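Local coordinates for protein flavodoxin (Lactobacillus reuteri, PDB 5VEG) that binds flavin mononucleotide and probably serves as a low-potential electron donor to redox enzymes, in association with a propanediol-utilization bacterial microcompartment, at residues 83-94 with 124-135. Sequence-based numbering, arbitrary orientation.
With FMN (flavin mononucleotide), chain D.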
loop_
_atom_site.group_PDB
_atom_site.type_symbol
_atom_site.label_atom_id
_atom_site.label_comp_id
_atom_site.label_asym_id
_atom_site.label_seq_id
_atom_site.Cartn_x
_atom_site.Cartn_y
_atom_site.Cartn_z
ATOM N N VAL A 83 -0.241 -1.340 -1.315
ATOM C CA VAL A 83 0.861 -0.556 -1.879
ATOM C C VAL A 83 1.317 0.481 -0.853
ATOM O O VAL A 83 0.501 1.241 -0.313
ATOM C CB VAL A 83 0.460 0.135 -3.196
ATOM C CG1 VAL A 83 1.614 0.958 -3.735
ATOM C CG2 VAL A 83 0.009 -0.907 -4.260
ATOM N N CYS A 84 2.621 0.522 -0.597
ATOM C CA CYS A 84 3.233 1.526 0.264
ATOM C C CYS A 84 4.262 2.271 -0.574
ATOM O O CYS A 84 5.289 1.698 -0.937
ATOM C CB CYS A 84 3.886 0.888 1.494
ATOM S SG CYS A 84 2.783 -0.109 2.551
ATOM N N ALA A 85 4.012 3.545 -0.887
ATOM C CA ALA A 85 4.877 4.227 -1.840
ATOM C C ALA A 85 5.007 5.706 -1.512
ATOM O O ALA A 85 4.064 6.338 -1.027
ATOM C CB ALA A 85 4.368 4.083 -3.275
ATOM N N TYR A 86 6.175 6.260 -1.844
ATOM C CA TYR A 86 6.478 7.656 -1.551
ATOM C C TYR A 86 5.891 8.573 -2.620
ATOM O O TYR A 86 5.404 8.134 -3.668
ATOM C CB TYR A 86 7.993 7.875 -1.465
ATOM C CG TYR A 86 8.724 7.599 -2.771
ATOM C CD1 TYR A 86 8.821 8.574 -3.765
ATOM C CD2 TYR A 86 9.313 6.354 -3.012
ATOM C CE1 TYR A 86 9.496 8.314 -4.976
ATOM C CE2 TYR A 86 9.980 6.085 -4.211
ATOM C CZ TYR A 86 10.067 7.065 -5.185
ATOM O OH TYR A 86 10.722 6.798 -6.373
ATOM N N THR A 87 5.966 9.872 -2.337
ATOM C CA THR A 87 5.658 10.947 -3.264
ATOM C C THR A 87 6.911 11.807 -3.425
ATOM O O THR A 87 7.637 12.048 -2.452
ATOM C CB THR A 87 4.487 11.797 -2.745
ATOM O OG1 THR A 87 3.332 10.964 -2.524
ATOM C CG2 THR A 87 4.146 12.887 -3.738
ATOM N N TYR A 88 7.173 12.266 -4.647
ATOM C CA TYR A 88 8.392 13.010 -4.955
ATOM C C TYR A 88 8.051 14.279 -5.724
ATOM O O TYR A 88 6.916 14.477 -6.158
ATOM C CB TYR A 88 9.373 12.155 -5.765
ATOM C CG TYR A 88 10.813 12.298 -5.325
ATOM C CD1 TYR A 88 11.178 12.068 -4.008
ATOM C CD2 TYR A 88 11.804 12.651 -6.230
ATOM C CE1 TYR A 88 12.490 12.192 -3.602
ATOM C CE2 TYR A 88 13.124 12.772 -5.841
ATOM C CZ TYR A 88 13.462 12.542 -4.526
ATOM O OH TYR A 88 14.773 12.659 -4.125
ATOM N N ASP A 89 9.051 15.149 -5.858
ATOM C CA ASP A 89 9.023 16.312 -6.752
ATOM C C ASP A 89 7.637 16.934 -6.873
ATOM O O ASP A 89 7.065 17.047 -7.956
ATOM C CB ASP A 89 9.540 15.941 -8.139
ATOM C CG ASP A 89 11.038 15.880 -8.196
ATOM O OD1 ASP A 89 11.682 16.945 -8.083
ATOM O OD2 ASP A 89 11.567 14.769 -8.380
ATOM N N GLU A 90 7.085 17.316 -5.726
ATOM C CA GLU A 90 5.819 18.040 -5.677
ATOM C C GLU A 90 4.685 17.225 -6.312
ATOM O O GLU A 90 4.077 17.617 -7.307
ATOM C CB GLU A 90 5.965 19.417 -6.337
ATOM C CG GLU A 90 7.090 20.282 -5.746
ATOM C CD GLU A 90 8.486 19.903 -6.256
ATOM O OE1 GLU A 90 8.778 20.131 -7.454
ATOM O OE2 GLU A 90 9.292 19.368 -5.458
ATOM N N GLY A 91 4.398 16.079 -5.703
ATOM C CA GLY A 91 3.249 15.276 -6.083
ATOM C C GLY A 91 3.524 14.159 -7.071
ATOM O O GLY A 91 2.582 13.470 -7.475
ATOM N N ALA A 92 4.777 13.945 -7.457
ATOM C CA ALA A 92 5.093 12.970 -8.491
ATOM C C ALA A 92 4.990 11.548 -7.950
ATOM O O ALA A 92 5.353 11.272 -6.802
ATOM C CB ALA A 92 6.498 13.221 -9.044
ATOM N N MET A 93 4.485 10.649 -8.790
ATOM C CA MET A 93 4.517 9.221 -8.498
ATOM C C MET A 93 5.945 8.684 -8.602
ATOM O O MET A 93 6.756 9.206 -9.367
ATOM C CB MET A 93 3.647 8.464 -9.493
ATOM C CG MET A 93 2.254 8.981 -9.596
ATOM S SD MET A 93 1.227 7.903 -8.621
ATOM C CE MET A 93 1.640 6.317 -9.319
ATOM N N PRO A 94 6.261 7.603 -7.890
ATOM C CA PRO A 94 7.543 6.920 -8.125
ATOM C C PRO A 94 7.641 6.436 -9.566
ATOM O O PRO A 94 6.753 5.744 -10.070
ATOM C CB PRO A 94 7.505 5.747 -7.133
ATOM C CG PRO A 94 6.451 6.117 -6.121
ATOM C CD PRO A 94 5.442 6.908 -6.881
ATOM N N TYR A 124 5.213 19.536 2.110
ATOM C CA TYR A 124 4.725 19.730 0.747
ATOM C C TYR A 124 3.220 19.978 0.693
ATOM O O TYR A 124 2.641 19.975 -0.398
ATOM C CB TYR A 124 5.123 18.531 -0.140
ATOM C CG TYR A 124 6.621 18.446 -0.296
ATOM C CD1 TYR A 124 7.267 19.104 -1.338
ATOM C CD2 TYR A 124 7.405 17.792 0.651
ATOM C CE1 TYR A 124 8.652 19.071 -1.467
ATOM C CE2 TYR A 124 8.786 17.754 0.529
ATOM C CZ TYR A 124 9.400 18.403 -0.527
ATOM O OH TYR A 124 10.768 18.356 -0.654
ATOM N N GLY A 125 2.583 20.200 1.838
ATOM C CA GLY A 125 1.234 20.748 1.844
ATOM C C GLY A 125 0.242 19.870 1.117
ATOM O O GLY A 125 0.074 18.688 1.431
ATOM N N GLU A 126 -0.429 20.442 0.118
ATOM C CA GLU A 126 -1.450 19.690 -0.597
ATOM C C GLU A 126 -0.861 18.616 -1.484
ATOM O O GLU A 126 -1.619 17.851 -2.082
ATOM C CB GLU A 126 -2.330 20.635 -1.418
ATOM C CG GLU A 126 -2.913 21.786 -0.573
ATOM C CD GLU A 126 -4.396 22.045 -0.818
ATOM O OE1 GLU A 126 -5.202 21.084 -0.794
ATOM O OE2 GLU A 126 -4.755 23.227 -1.007
ATOM N N TYR A 127 0.460 18.523 -1.565
ATOM C CA TYR A 127 1.129 17.423 -2.243
ATOM C C TYR A 127 1.577 16.333 -1.277
ATOM O O TYR A 127 2.316 15.425 -1.678
ATOM C CB TYR A 127 2.320 17.955 -3.046
ATOM C CG TYR A 127 1.860 18.772 -4.234
ATOM C CD1 TYR A 127 0.992 18.227 -5.177
ATOM C CD2 TYR A 127 2.255 20.092 -4.390
ATOM C CE1 TYR A 127 0.547 18.970 -6.256
ATOM C CE2 TYR A 127 1.821 20.844 -5.467
ATOM C CZ TYR A 127 0.968 20.277 -6.396
ATOM O OH TYR A 127 0.534 21.026 -7.457
ATOM N N PHE A 128 1.162 16.413 -0.008
ATOM C CA PHE A 128 1.483 15.408 0.997
ATOM C C PHE A 128 0.953 14.029 0.618
ATOM O O PHE A 128 -0.260 13.817 0.567
ATOM C CB PHE A 128 0.906 15.817 2.357
ATOM C CG PHE A 128 1.228 14.852 3.478
ATOM C CD1 PHE A 128 2.540 14.471 3.723
ATOM C CD2 PHE A 128 0.207 14.354 4.303
ATOM C CE1 PHE A 128 2.845 13.584 4.760
ATOM C CE2 PHE A 128 0.488 13.481 5.348
ATOM C CZ PHE A 128 1.809 13.088 5.582
ATOM N N ASN A 129 1.849 13.084 0.359
ATOM C CA ASN A 129 1.466 11.684 0.118
ATOM C C ASN A 129 0.444 11.541 -1.013
ATOM O O ASN A 129 -0.448 10.701 -0.952
ATOM C CB ASN A 129 0.933 11.030 1.405
ATOM C CG ASN A 129 2.029 10.351 2.194
ATOM O OD1 ASN A 129 2.848 9.632 1.625
ATOM N ND2 ASN A 129 2.065 10.585 3.501
ATOM N N THR A 130 0.565 12.362 -2.061
ATOM C CA THR A 130 -0.380 12.256 -3.171
ATOM C C THR A 130 -0.326 10.875 -3.830
ATOM O O THR A 130 -1.307 10.437 -4.436
ATOM C CB THR A 130 -0.102 13.327 -4.228
ATOM O OG1 THR A 130 1.252 13.215 -4.675
ATOM C CG2 THR A 130 -0.293 14.698 -3.665
ATOM N N THR A 131 0.807 10.186 -3.741
ATOM C CA THR A 131 0.886 8.867 -4.359
ATOM C C THR A 131 -0.090 7.895 -3.705
ATOM O O THR A 131 -0.650 7.018 -4.381
ATOM C CB THR A 131 2.324 8.358 -4.286
ATOM O OG1 THR A 131 3.155 9.206 -5.091
ATOM C CG2 THR A 131 2.445 6.907 -4.778
ATOM N N VAL A 132 -0.312 8.045 -2.397
ATOM C CA VAL A 132 -1.301 7.232 -1.703
ATOM C C VAL A 132 -2.679 7.445 -2.306
ATOM O O VAL A 132 -3.418 6.484 -2.559
ATOM C CB VAL A 132 -1.274 7.552 -0.194
ATOM C CG1 VAL A 132 -2.374 6.804 0.537
ATOM C CG2 VAL A 132 0.102 7.207 0.378
ATOM N N ASP A 133 -3.032 8.707 -2.583
ATOM C CA ASP A 133 -4.320 9.008 -3.199
ATOM C C ASP A 133 -4.420 8.414 -4.596
ATOM O O ASP A 133 -5.483 7.912 -4.986
ATOM C CB ASP A 133 -4.540 10.517 -3.274
ATOM C CG ASP A 133 -4.564 11.172 -1.914
ATOM O OD1 ASP A 133 -5.171 10.580 -0.997
ATOM O OD2 ASP A 133 -3.976 12.272 -1.762
ATOM N N HIS A 134 -3.330 8.463 -5.370
ATOM C CA HIS A 134 -3.363 7.884 -6.713
ATOM C C HIS A 134 -3.575 6.373 -6.666
ATOM O O HIS A 134 -4.371 5.828 -7.439
ATOM C CB HIS A 134 -2.078 8.216 -7.471
ATOM C CG HIS A 134 -2.039 9.626 -7.959
ATOM N ND1 HIS A 134 -0.960 10.458 -7.748
ATOM C CD2 HIS A 134 -2.963 10.362 -8.619
ATOM C CE1 HIS A 134 -1.213 11.640 -8.280
ATOM N NE2 HIS A 134 -2.418 11.603 -8.822
ATOM N N PHE A 135 -2.856 5.672 -5.785
ATOM C CA PHE A 135 -3.014 4.219 -5.755
ATOM C C PHE A 135 -4.372 3.814 -5.210
ATOM O O PHE A 135 -4.945 2.812 -5.662
ATOM C CB PHE A 135 -1.892 3.560 -4.957
ATOM C CG PHE A 135 -0.687 3.236 -5.795
ATOM C CD1 PHE A 135 -0.667 2.091 -6.596
ATOM C CD2 PHE A 135 0.405 4.090 -5.823
ATOM C CE1 PHE A 135 0.426 1.795 -7.379
ATOM C CE2 PHE A 135 1.512 3.804 -6.611
ATOM C CZ PHE A 135 1.525 2.655 -7.392
HETATM N N1 FMN D . 6.672 14.053 0.099
HETATM C C2 FMN D . 5.338 14.301 -0.155
HETATM O O2 FMN D . 4.484 13.843 0.598
HETATM N N3 FMN D . 4.965 15.070 -1.237
HETATM C C4 FMN D . 5.920 15.601 -2.080
HETATM O O4 FMN D . 5.557 16.275 -3.037
HETATM C C4A FMN D . 7.273 15.364 -1.832
HETATM N N5 FMN D . 8.252 15.883 -2.662
HETATM C C5A FMN D . 9.586 15.615 -2.380
HETATM C C6 FMN D . 10.601 16.129 -3.194
HETATM C C7 FMN D . 11.944 15.859 -2.905
HETATM C C7M FMN D . 13.041 16.409 -3.775
HETATM C C8 FMN D . 12.277 15.087 -1.798
HETATM C C8M FMN D . 13.721 14.803 -1.488
HETATM C C9 FMN D . 11.274 14.576 -0.979
HETATM C C9A FMN D . 9.937 14.834 -1.282
HETATM N N10 FMN D . 8.959 14.310 -0.468
HETATM C C10 FMN D . 7.636 14.585 -0.734
HETATM C "C1'" FMN D . 9.356 13.524 0.747
HETATM C "C2'" FMN D . 9.439 12.008 0.628
HETATM O "O2'" FMN D . 8.204 11.527 0.164
HETATM C "C3'" FMN D . 9.644 11.532 2.054
HETATM O "O3'" FMN D . 10.922 11.895 2.542
HETATM C "C4'" FMN D . 9.474 10.033 2.200
HETATM O "O4'" FMN D . 9.582 9.711 3.564
HETATM C "C5'" FMN D . 10.575 9.295 1.457
HETATM O "O5'" FMN D . 10.229 7.926 1.488
HETATM P P FMN D . 11.333 6.791 1.191
HETATM O O1P FMN D . 12.370 6.850 2.291
HETATM O O2P FMN D . 10.607 5.458 1.240
HETATM O O3P FMN D . 12.005 7.048 -0.124
HETATM O O HOH W 1 3.304 8.913 -0.830
HETATM O O HOH W 2 1.614 10.971 -6.863
#
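V83 sets CG1 over the centre of one face of the F135 ring, 3.7 Å from the centroid, a CH-pi contact. T131 CG2 of the same helix lies at the edge of that ring. In M93 the bend at chi2 (-100°) brings SD to 3.5 Å from H134 ND1, oblique to the ring, and the turn at chi3 sends CE to F135 CE2. The Y127 ring takes the carbonyl O of E90 over its centre. Y124 lies with a face over FMN N5, and Y88 with a face over FMN C7 on the opposite side. The two tyrosines sandwich the flavin, as is characteristic of flavodoxins.

Direct hydrogen bonds centre on T131. Its N donates to T87 OG1 (2.9 Å, 167°), and its OG1 donates to Y86 O. The chi1 rotation of T87 turns OG1 to T131 N and CG2 to T130 OG1. T87 OG1 also donates to water 1, which donates to A85 O and N129 OD1; N129 ND2 is held by I153 O. Water 2, in the plane of the H134 ring, links ND1 to G91 O and T131 OG1.

Both segments hold the isoalloxazine: Y127 O accepts from FMN N3 (2.7 Å), N129 N donates to O2 and G91 N to O4.

This is the flavodoxin fold. Strand 80-85 is central in the five-stranded parallel sheet. Residues 83-85 run roughly antiparallel to residues 130-135 (153°). Helix 98-105 packs against M93, H134 and F135.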